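Local coordinates for phosphotriesterase family protein (Listeria monocytogenes serotype 4b str. H7858, PDB 3PNZ) that probably hydrolyses phosphorylated sugar lactones at a zinc centre held in an amidohydrolase-type barrel, at residues I213-R218 / S236-A241; I240-Y245 / S270-R275. One frame throughout, in Å; residues are numbered along the deposited sequence.

Contact 1 of 2, residues I213-R218 / S236-A241; sequences IGHMDR and SFDGIA
The D238 carboxylate grips H215 twice, once by the imidazole and once by the backbone amide. H215 ND1 donates to D238 OD1 over a short 2.6 Å at an N-H...O angle of 152°, and H215 N reaches D238 OD2 at 3.0 Å. Both donors arrive on the syn side of their oxygens, although ring and carboxylate planes stand 75° apart and ND1 lies well out of the carboxylate plane. D238 CG sits between its own backbone N and carbonyl carbon (chi1 46°), a turn that brings the carboxylate across to the histidine. S236 OG adds a third bond, to the anti side of D238 OD2 at 2.8 Å, so that oxygen takes two donors from one face of its plane. With ND1 engaged, NE2 is left to bind zinc, and D238 acts as a second-shell residue that fixes the rotation of a zinc ligand. The positive metal would also tend to strengthen this short bond.

D217, two residues after H215, meets the chain at F237-G239. D238 N donates to D217 OD1 at 3.0 Å, from above the D217 carboxylate plane, while D217 CB packs against F237 CD1. The two aspartates come close, D217 OD1 lying 3.3 Å from D238 OD1, and a water hydrogen-bonded to D217 OD2 and D238 OD1 bridges the pair, probably easing the repulsion.

Backbone bonds set the register: S236 N to I213 O at 2.9 Å, and M216 N to S236 O. Strand 211-213 thus runs beside strand 234-237 in the parallel barrel sheet, its following loop curling over the neighbour's end. H187 shares the zinc ion with H215, helix 248-260 packs on F237, and helix 222-229 lies against I213 and M216.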
ATOM      1  N   ILE A 213       2.064   5.204   6.476  1.00 15.91           N
ATOM      2  CA  ILE A 213       0.672   5.627   6.512  1.00 15.94           C
ATOM      3  C   ILE A 213       0.233   6.042   5.113  1.00 17.54           C
ATOM      4  O   ILE A 213       0.774   6.983   4.525  1.00 17.68           O
ATOM      5  CB  ILE A 213       0.484   6.765   7.515  1.00 15.05           C
ATOM      6  CG1 ILE A 213       0.954   6.320   8.902  1.00 19.80           C
ATOM      7  CG2 ILE A 213      -0.989   7.253   7.530  1.00 17.15           C
ATOM      8  CD1 ILE A 213       0.925   7.416   9.925  1.00 19.83           C
ATOM      9  N   GLY A 214      -0.741   5.316   4.578  1.00 17.09           N
ATOM     10  CA  GLY A 214      -1.228   5.566   3.232  1.00 18.32           C
ATOM     11  C   GLY A 214      -2.117   6.799   3.135  1.00 19.99           C
ATOM     12  O   GLY A 214      -2.736   7.214   4.120  1.00 19.17           O
ATOM     13  N   HIS A 215      -2.139   7.389   1.938  1.00 18.33           N
ATOM     14  CA  HIS A 215      -3.064   8.466   1.568  1.00 17.57           C
ATOM     15  C   HIS A 215      -2.861   9.785   2.321  1.00 18.51           C
ATOM     16  O   HIS A 215      -3.798  10.552   2.502  1.00 17.96           O
ATOM     17  CB  HIS A 215      -4.522   7.977   1.650  1.00 18.81           C
ATOM     18  CG  HIS A 215      -4.715   6.614   1.068  1.00 22.35           C
ATOM     19  ND1 HIS A 215      -4.146   6.235  -0.130  1.00 26.26           N
ATOM     20  CD2 HIS A 215      -5.364   5.523   1.538  1.00 22.69           C
ATOM     21  CE1 HIS A 215      -4.452   4.975  -0.383  1.00 26.41           C
ATOM     22  NE2 HIS A 215      -5.195   4.521   0.611  1.00 23.94           N
ATOM     23  N   MET A 216      -1.627  10.068   2.738  1.00 15.69           N
ATOM     24  CA  MET A 216      -1.357  11.341   3.399  1.00 15.33           C
ATOM     25  C   MET A 216      -1.577  12.546   2.472  1.00 17.40           C
ATOM     26  O   MET A 216      -1.827  13.663   2.931  1.00 19.21           O
ATOM     27  CB  MET A 216       0.061  11.342   3.989  1.00 17.49           C
ATOM     28  CG  MET A 216       0.204  10.464   5.224  1.00 17.74           C
ATOM     29  SD  MET A 216      -0.576  11.154   6.699  1.00 21.07           S
ATOM     30  CE  MET A 216      -2.240  10.489   6.567  1.00 16.77           C
ATOM     31  N   ASP A 217      -1.521  12.304   1.167  1.00 16.54           N
ATOM     32  CA  ASP A 217      -1.774  13.341   0.170  1.00 18.86           C
ATOM     33  C   ASP A 217      -3.240  13.771   0.122  1.00 19.27           C
ATOM     34  O   ASP A 217      -3.574  14.729  -0.575  1.00 18.48           O
ATOM     35  CB  ASP A 217      -1.418  12.809  -1.208  1.00 20.94           C
ATOM     36  CG  ASP A 217      -2.146  11.525  -1.507  1.00 23.45           C
ATOM     37  OD1 ASP A 217      -1.744  10.499  -0.939  1.00 22.80           O
ATOM     38  OD2 ASP A 217      -3.163  11.544  -2.242  1.00 28.44           O
ATOM     39  N   ARG A 218      -4.117  13.065   0.834  1.00 17.08           N
ATOM     40  CA  ARG A 218      -5.541  13.421   0.816  1.00 18.04           C
ATOM     41  C   ARG A 218      -5.880  14.512   1.832  1.00 19.41           C
ATOM     42  O   ARG A 218      -6.964  15.097   1.783  1.00 21.93           O
ATOM     43  CB  ARG A 218      -6.431  12.196   1.054  1.00 16.64           C
ATOM     44  CG  ARG A 218      -6.416  11.157  -0.075  1.00 20.34           C
ATOM     45  CD  ARG A 218      -7.171  11.635  -1.329  1.00 22.13           C
ATOM     46  NE  ARG A 218      -8.544  12.028  -1.016  1.00 21.66           N
ATOM     47  CZ  ARG A 218      -9.559  11.176  -0.893  1.00 26.34           C
ATOM     48  NH1 ARG A 218      -9.364   9.875  -1.072  1.00 24.57           N
ATOM     49  NH2 ARG A 218     -10.776  11.624  -0.589  1.00 25.18           N
ATOM     50  N   SER A 236       3.011   8.125   3.035  1.00 17.70           N
ATOM     51  CA  SER A 236       2.835   7.755   1.648  1.00 16.44           C
ATOM     52  C   SER A 236       1.995   8.798   0.913  1.00 20.09           C
ATOM     53  O   SER A 236       0.828   9.032   1.253  1.00 17.96           O
ATOM     54  CB  SER A 236       2.186   6.370   1.547  1.00 20.26           C
ATOM     55  OG  SER A 236       2.041   5.980   0.190  1.00 22.47           O
ATOM     56  N   PHE A 237       2.608   9.435  -0.078  1.00 17.50           N
ATOM     57  CA  PHE A 237       1.893  10.318  -0.995  1.00 17.20           C
ATOM     58  C   PHE A 237       1.574   9.483  -2.226  1.00 18.75           C
ATOM     59  O   PHE A 237       2.403   9.337  -3.128  1.00 18.81           O
ATOM     60  CB  PHE A 237       2.744  11.549  -1.333  1.00 18.14           C
ATOM     61  CG  PHE A 237       2.872  12.515  -0.192  1.00 17.93           C
ATOM     62  CD1 PHE A 237       2.198  13.733  -0.207  1.00 19.20           C
ATOM     63  CD2 PHE A 237       3.645  12.196   0.917  1.00 18.88           C
ATOM     64  CE1 PHE A 237       2.299  14.613   0.858  1.00 18.97           C
ATOM     65  CE2 PHE A 237       3.753  13.070   1.996  1.00 19.95           C
ATOM     66  CZ  PHE A 237       3.079  14.283   1.967  1.00 22.38           C
ATOM     67  N   ASP A 238       0.376   8.904  -2.250  1.00 20.03           N
ATOM     68  CA  ASP A 238       0.080   7.877  -3.246  1.00 19.16           C
ATOM     69  C   ASP A 238      -1.083   8.243  -4.152  1.00 20.51           C
ATOM     70  O   ASP A 238      -1.652   7.385  -4.826  1.00 23.70           O
ATOM     71  CB  ASP A 238      -0.144   6.519  -2.566  1.00 20.28           C
ATOM     72  CG  ASP A 238      -1.044   6.623  -1.364  1.00 23.48           C
ATOM     73  OD1 ASP A 238      -2.116   7.244  -1.496  1.00 23.75           O
ATOM     74  OD2 ASP A 238      -0.688   6.095  -0.287  1.00 21.31           O
ATOM     75  N   GLY A 239      -1.419   9.526  -4.173  1.00 19.02           N
ATOM     76  CA  GLY A 239      -2.443  10.031  -5.070  1.00 21.68           C
ATOM     77  C   GLY A 239      -1.883  10.879  -6.203  1.00 20.76           C
ATOM     78  O   GLY A 239      -2.575  11.766  -6.716  1.00 21.86           O
ATOM     79  N   ILE A 240      -0.638  10.612  -6.603  1.00 18.65           N
ATOM     80  CA  ILE A 240      -0.026  11.338  -7.708  1.00 21.06           C
ATOM     81  C   ILE A 240      -0.933  11.280  -8.927  1.00 20.27           C
ATOM     82  O   ILE A 240      -1.480  10.219  -9.255  1.00 22.73           O
ATOM     83  CB  ILE A 240       1.354  10.758  -8.090  1.00 21.98           C
ATOM     84  CG1 ILE A 240       2.317  10.810  -6.900  1.00 21.62           C
ATOM     85  CG2 ILE A 240       1.935  11.491  -9.308  1.00 21.83           C
ATOM     86  CD1 ILE A 240       2.448  12.184  -6.256  1.00 20.53           C
ATOM     87  N   ALA A 241      -1.086  12.431  -9.578  1.00 20.63           N
ATOM     88  CA  ALA A 241      -1.904  12.588 -10.782  1.00 23.31           C
ATOM     89  C   ALA A 241      -3.407  12.641 -10.515  1.00 22.52           C
ATOM     90  O   ALA A 241      -4.191  12.800 -11.450  1.00 21.57           O
ATOM     91  CB  ALA A 241      -1.583  11.499 -11.810  1.00 24.72           C
TER
HETATM   92  O   HOH W   1      -4.139   9.143  -2.106  1.00 25.16           O

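Contact 2 of 2, residues I240-Y245 / S270-R275; sequences IAKIKY and SGDTAR. With ZN (zinc ion), chain I; PO4 (phosphate ion), chain L.
Two loops that follow successive barrel strands form an anion pocket beside the zinc site, and K242 spans the gap between them. Its chain is extended beyond CG, and K242 NZ donates to D272 O at 3.0 Å with a C=O...N angle of 132°. K242 NZ also donates to phosphate O3 at 2.8 Å and to a water that is also hydrogen-bonded to D272 OD2; its salt bridge to that carboxylate oxygen is long. K242 therefore ties the phosphate to the loop holding D272, whose OD1 binds the zinc at 2.5 Å, together with H22 and H24 among others.

Three more side chains of these loops hold the phosphate, and Y278 from outside them adds a further bond. K244 NZ donates to phosphate O1 at 2.8 Å. R275 NE converges on the same oxygen, and the shared anion would offset the charge of these two cations, whose NZ and NE lie close together. The arginine presents its guanidinium edge, the NE bond being fairly straight at 159° and the NH2 bond weak. Y245 OH donates to phosphate O4 at 2.7 Å from the edge of its ring, while K244 CG lies over one ring face. The ion probably comes from the crystallisation liquor, yet its setting is consistent with a site for the phosphate of a sugar lactone.

Deeper in, I240 CG1 rests on S270 O at 3.3 Å, and E23 holds S270 OG. Segment 240-245 leads from strand 234-237 into helix 248-260. Segment 270-275 leads from strand 267-269 toward helix 280-283; helix 289-305 packs on I240.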
ATOM      1  N   ILE A 240      -0.638  10.612  -6.603  1.00 18.65           N
ATOM      2  CA  ILE A 240      -0.026  11.338  -7.708  1.00 21.06           C
ATOM      3  C   ILE A 240      -0.933  11.280  -8.927  1.00 20.27           C
ATOM      4  O   ILE A 240      -1.480  10.219  -9.255  1.00 22.73           O
ATOM      5  CB  ILE A 240       1.354  10.758  -8.090  1.00 21.98           C
ATOM      6  CG1 ILE A 240       2.317  10.810  -6.900  1.00 21.62           C
ATOM      7  CG2 ILE A 240       1.935  11.491  -9.308  1.00 21.83           C
ATOM      8  CD1 ILE A 240       2.448  12.184  -6.256  1.00 20.53           C
ATOM      9  N   ALA A 241      -1.086  12.431  -9.578  1.00 20.63           N
ATOM     10  CA  ALA A 241      -1.904  12.588 -10.782  1.00 23.31           C
ATOM     11  C   ALA A 241      -3.407  12.641 -10.515  1.00 22.52           C
ATOM     12  O   ALA A 241      -4.191  12.800 -11.450  1.00 21.57           O
ATOM     13  CB  ALA A 241      -1.583  11.499 -11.810  1.00 24.72           C
ATOM     14  N   LYS A 242      -3.820  12.507  -9.257  1.00 18.74           N
ATOM     15  CA  LYS A 242      -5.256  12.509  -8.960  1.00 19.13           C
ATOM     16  C   LYS A 242      -5.785  13.932  -8.828  1.00 19.06           C
ATOM     17  O   LYS A 242      -6.037  14.437  -7.732  1.00 19.26           O
ATOM     18  CB  LYS A 242      -5.578  11.630  -7.743  1.00 19.97           C
ATOM     19  CG  LYS A 242      -5.158  10.174  -7.991  1.00 19.81           C
ATOM     20  CD  LYS A 242      -5.747   9.202  -6.985  1.00 20.99           C
ATOM     21  CE  LYS A 242      -5.222   7.778  -7.256  1.00 24.47           C
ATOM     22  NZ  LYS A 242      -5.913   6.754  -6.423  1.00 25.41           N
ATOM     23  N   ILE A 243      -5.938  14.579  -9.981  1.00 18.54           N
ATOM     24  CA  ILE A 243      -6.326  15.980 -10.046  1.00 18.83           C
ATOM     25  C   ILE A 243      -7.686  16.224  -9.407  1.00 22.10           C
ATOM     26  O   ILE A 243      -7.955  17.315  -8.903  1.00 22.78           O
ATOM     27  CB  ILE A 243      -6.339  16.488 -11.508  1.00 22.94           C
ATOM     28  CG1 ILE A 243      -4.985  16.226 -12.175  1.00 22.14           C
ATOM     29  CG2 ILE A 243      -6.691  17.970 -11.560  1.00 24.27           C
ATOM     30  CD1 ILE A 243      -3.802  16.836 -11.425  1.00 21.56           C
ATOM     31  N   LYS A 244      -8.544  15.207  -9.410  1.00 21.25           N
ATOM     32  CA  LYS A 244      -9.855  15.338  -8.774  1.00 23.15           C
ATOM     33  C   LYS A 244      -9.746  15.588  -7.270  1.00 22.42           C
ATOM     34  O   LYS A 244     -10.678  16.107  -6.658  1.00 25.02           O
ATOM     35  CB  LYS A 244     -10.725  14.107  -9.036  1.00 21.98           C
ATOM     36  CG  LYS A 244     -10.241  12.823  -8.376  1.00 23.28           C
ATOM     37  CD  LYS A 244     -11.039  11.618  -8.888  1.00 25.11           C
ATOM     38  CE  LYS A 244     -10.701  10.344  -8.131  1.00 25.40           C
ATOM     39  NZ  LYS A 244     -11.543   9.189  -8.557  1.00 27.10           N
ATOM     40  N   TYR A 245      -8.617  15.214  -6.673  1.00 20.18           N
ATOM     41  CA  TYR A 245      -8.407  15.461  -5.246  1.00 21.13           C
ATOM     42  C   TYR A 245      -7.604  16.737  -5.004  1.00 23.93           C
ATOM     43  O   TYR A 245      -7.916  17.511  -4.105  1.00 24.33           O
ATOM     44  CB  TYR A 245      -7.724  14.268  -4.568  1.00 19.31           C
ATOM     45  CG  TYR A 245      -8.564  13.014  -4.538  1.00 21.86           C
ATOM     46  CD1 TYR A 245      -9.890  13.055  -4.120  1.00 23.90           C
ATOM     47  CD2 TYR A 245      -8.027  11.786  -4.911  1.00 22.29           C
ATOM     48  CE1 TYR A 245     -10.663  11.911  -4.088  1.00 25.20           C
ATOM     49  CE2 TYR A 245      -8.791  10.631  -4.876  1.00 25.29           C
ATOM     50  CZ  TYR A 245     -10.115  10.706  -4.469  1.00 26.23           C
ATOM     51  OH  TYR A 245     -10.888   9.566  -4.433  1.00 27.66           O
ATOM     52  N   SER A 270       3.588   6.986  -4.655  1.00 17.46           N
ATOM     53  CA  SER A 270       2.970   6.012  -5.546  1.00 17.16           C
ATOM     54  C   SER A 270       1.711   6.616  -6.170  1.00 19.59           C
ATOM     55  O   SER A 270       1.414   7.791  -5.949  1.00 17.74           O
ATOM     56  CB  SER A 270       2.642   4.725  -4.787  1.00 17.71           C
ATOM     57  OG  SER A 270       2.985   3.583  -5.564  1.00 20.00           O
ATOM     58  N   GLY A 271       0.981   5.817  -6.940  1.00 19.75           N
ATOM     59  CA  GLY A 271      -0.183   6.303  -7.664  1.00 19.86           C
ATOM     60  C   GLY A 271      -1.488   5.646  -7.270  1.00 21.89           C
ATOM     61  O   GLY A 271      -2.560   6.049  -7.739  1.00 22.14           O
ATOM     62  N   ASP A 272      -1.408   4.626  -6.417  1.00 20.07           N
ATOM     63  CA  ASP A 272      -2.595   3.913  -5.967  1.00 20.42           C
ATOM     64  C   ASP A 272      -3.528   3.668  -7.144  1.00 23.80           C
ATOM     65  O   ASP A 272      -4.694   4.074  -7.133  1.00 23.65           O
ATOM     66  CB  ASP A 272      -3.306   4.691  -4.860  1.00 21.14           C
ATOM     67  CG  ASP A 272      -4.402   3.890  -4.210  1.00 23.69           C
ATOM     68  OD1 ASP A 272      -4.410   2.651  -4.373  1.00 23.73           O
ATOM     69  OD2 ASP A 272      -5.265   4.494  -3.537  1.00 26.68           O
ATOM     70  N   THR A 273      -2.992   2.992  -8.154  1.00 23.12           N
ATOM     71  CA  THR A 273      -3.644   2.836  -9.454  1.00 22.39           C
ATOM     72  C   THR A 273      -4.693   1.732  -9.395  1.00 25.66           C
ATOM     73  O   THR A 273      -4.402   0.560  -9.627  1.00 26.45           O
ATOM     74  CB  THR A 273      -2.588   2.544 -10.536  1.00 23.47           C
ATOM     75  OG1 THR A 273      -1.459   3.404 -10.333  1.00 24.57           O
ATOM     76  CG2 THR A 273      -3.141   2.785 -11.925  1.00 24.63           C
ATOM     77  N   ALA A 274      -5.922   2.109  -9.073  1.00 20.56           N
ATOM     78  CA  ALA A 274      -6.925   1.123  -8.693  1.00 21.87           C
ATOM     79  C   ALA A 274      -8.077   1.000  -9.678  1.00 22.72           C
ATOM     80  O   ALA A 274      -9.026   0.266  -9.421  1.00 24.55           O
ATOM     81  CB  ALA A 274      -7.461   1.438  -7.301  1.00 24.16           C
ATOM     82  N   ARG A 275      -7.995   1.717 -10.793  1.00 22.82           N
ATOM     83  CA  ARG A 275      -9.103   1.784 -11.748  1.00 20.81           C
ATOM     84  C   ARG A 275      -8.678   1.453 -13.171  1.00 21.44           C
ATOM     85  O   ARG A 275      -7.556   1.754 -13.578  1.00 21.28           O
ATOM     86  CB  ARG A 275      -9.715   3.192 -11.743  1.00 22.35           C
ATOM     87  CG  ARG A 275     -10.533   3.512 -10.514  1.00 21.02           C
ATOM     88  CD  ARG A 275     -11.039   4.952 -10.568  1.00 21.98           C
ATOM     89  NE  ARG A 275     -11.863   5.281  -9.415  1.00 23.84           N
ATOM     90  CZ  ARG A 275     -13.180   5.123  -9.384  1.00 25.88           C
ATOM     91  NH1 ARG A 275     -13.809   4.627 -10.442  1.00 25.88           N
ATOM     92  NH2 ARG A 275     -13.863   5.443  -8.295  1.00 27.26           N
TER
HETATM   93 ZN    ZN I 333      -4.842   1.167  -2.444  0.63 26.47          ZN
HETATM   94  P   PO4 L 336      -9.730   6.621  -6.337  1.00 29.19           P
HETATM   95  O1  PO4 L 336     -11.015   6.886  -7.075  1.00 28.97           O
HETATM   96  O2  PO4 L 336      -9.451   5.134  -6.376  1.00 31.08           O
HETATM   97  O3  PO4 L 336      -8.587   7.335  -7.021  1.00 26.74           O
HETATM   98  O4  PO4 L 336      -9.840   7.067  -4.894  1.00 29.84           O
HETATM   99  O   HOH W   2      -4.992   7.408  -3.819  1.00 30.13           O

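Overall arrangement
Both contacts lie at the ends of neighbouring strands of one parallel sheet; contact 1 includes the end of strand 234-237, contact 2 only loops. Their segments overlap at I240 and A241, of which I240 packs only in contact 2. Contact 1 is wholly buried and held largely by fixed pairs: backbone bonds and a carboxylate that orients a zinc-binding histidine. Contact 2, partly buried, covers less area (232 against 360 Å²) and works through long cationic side chains and a tyrosine gathered on a bound anion, with one lysine also bonded to a carbonyl. The two meet where F237 O probably accepts a hydrogen bond from S270 N, where H215 packs against D272, and where R218 makes a cation-pi contact with Y245.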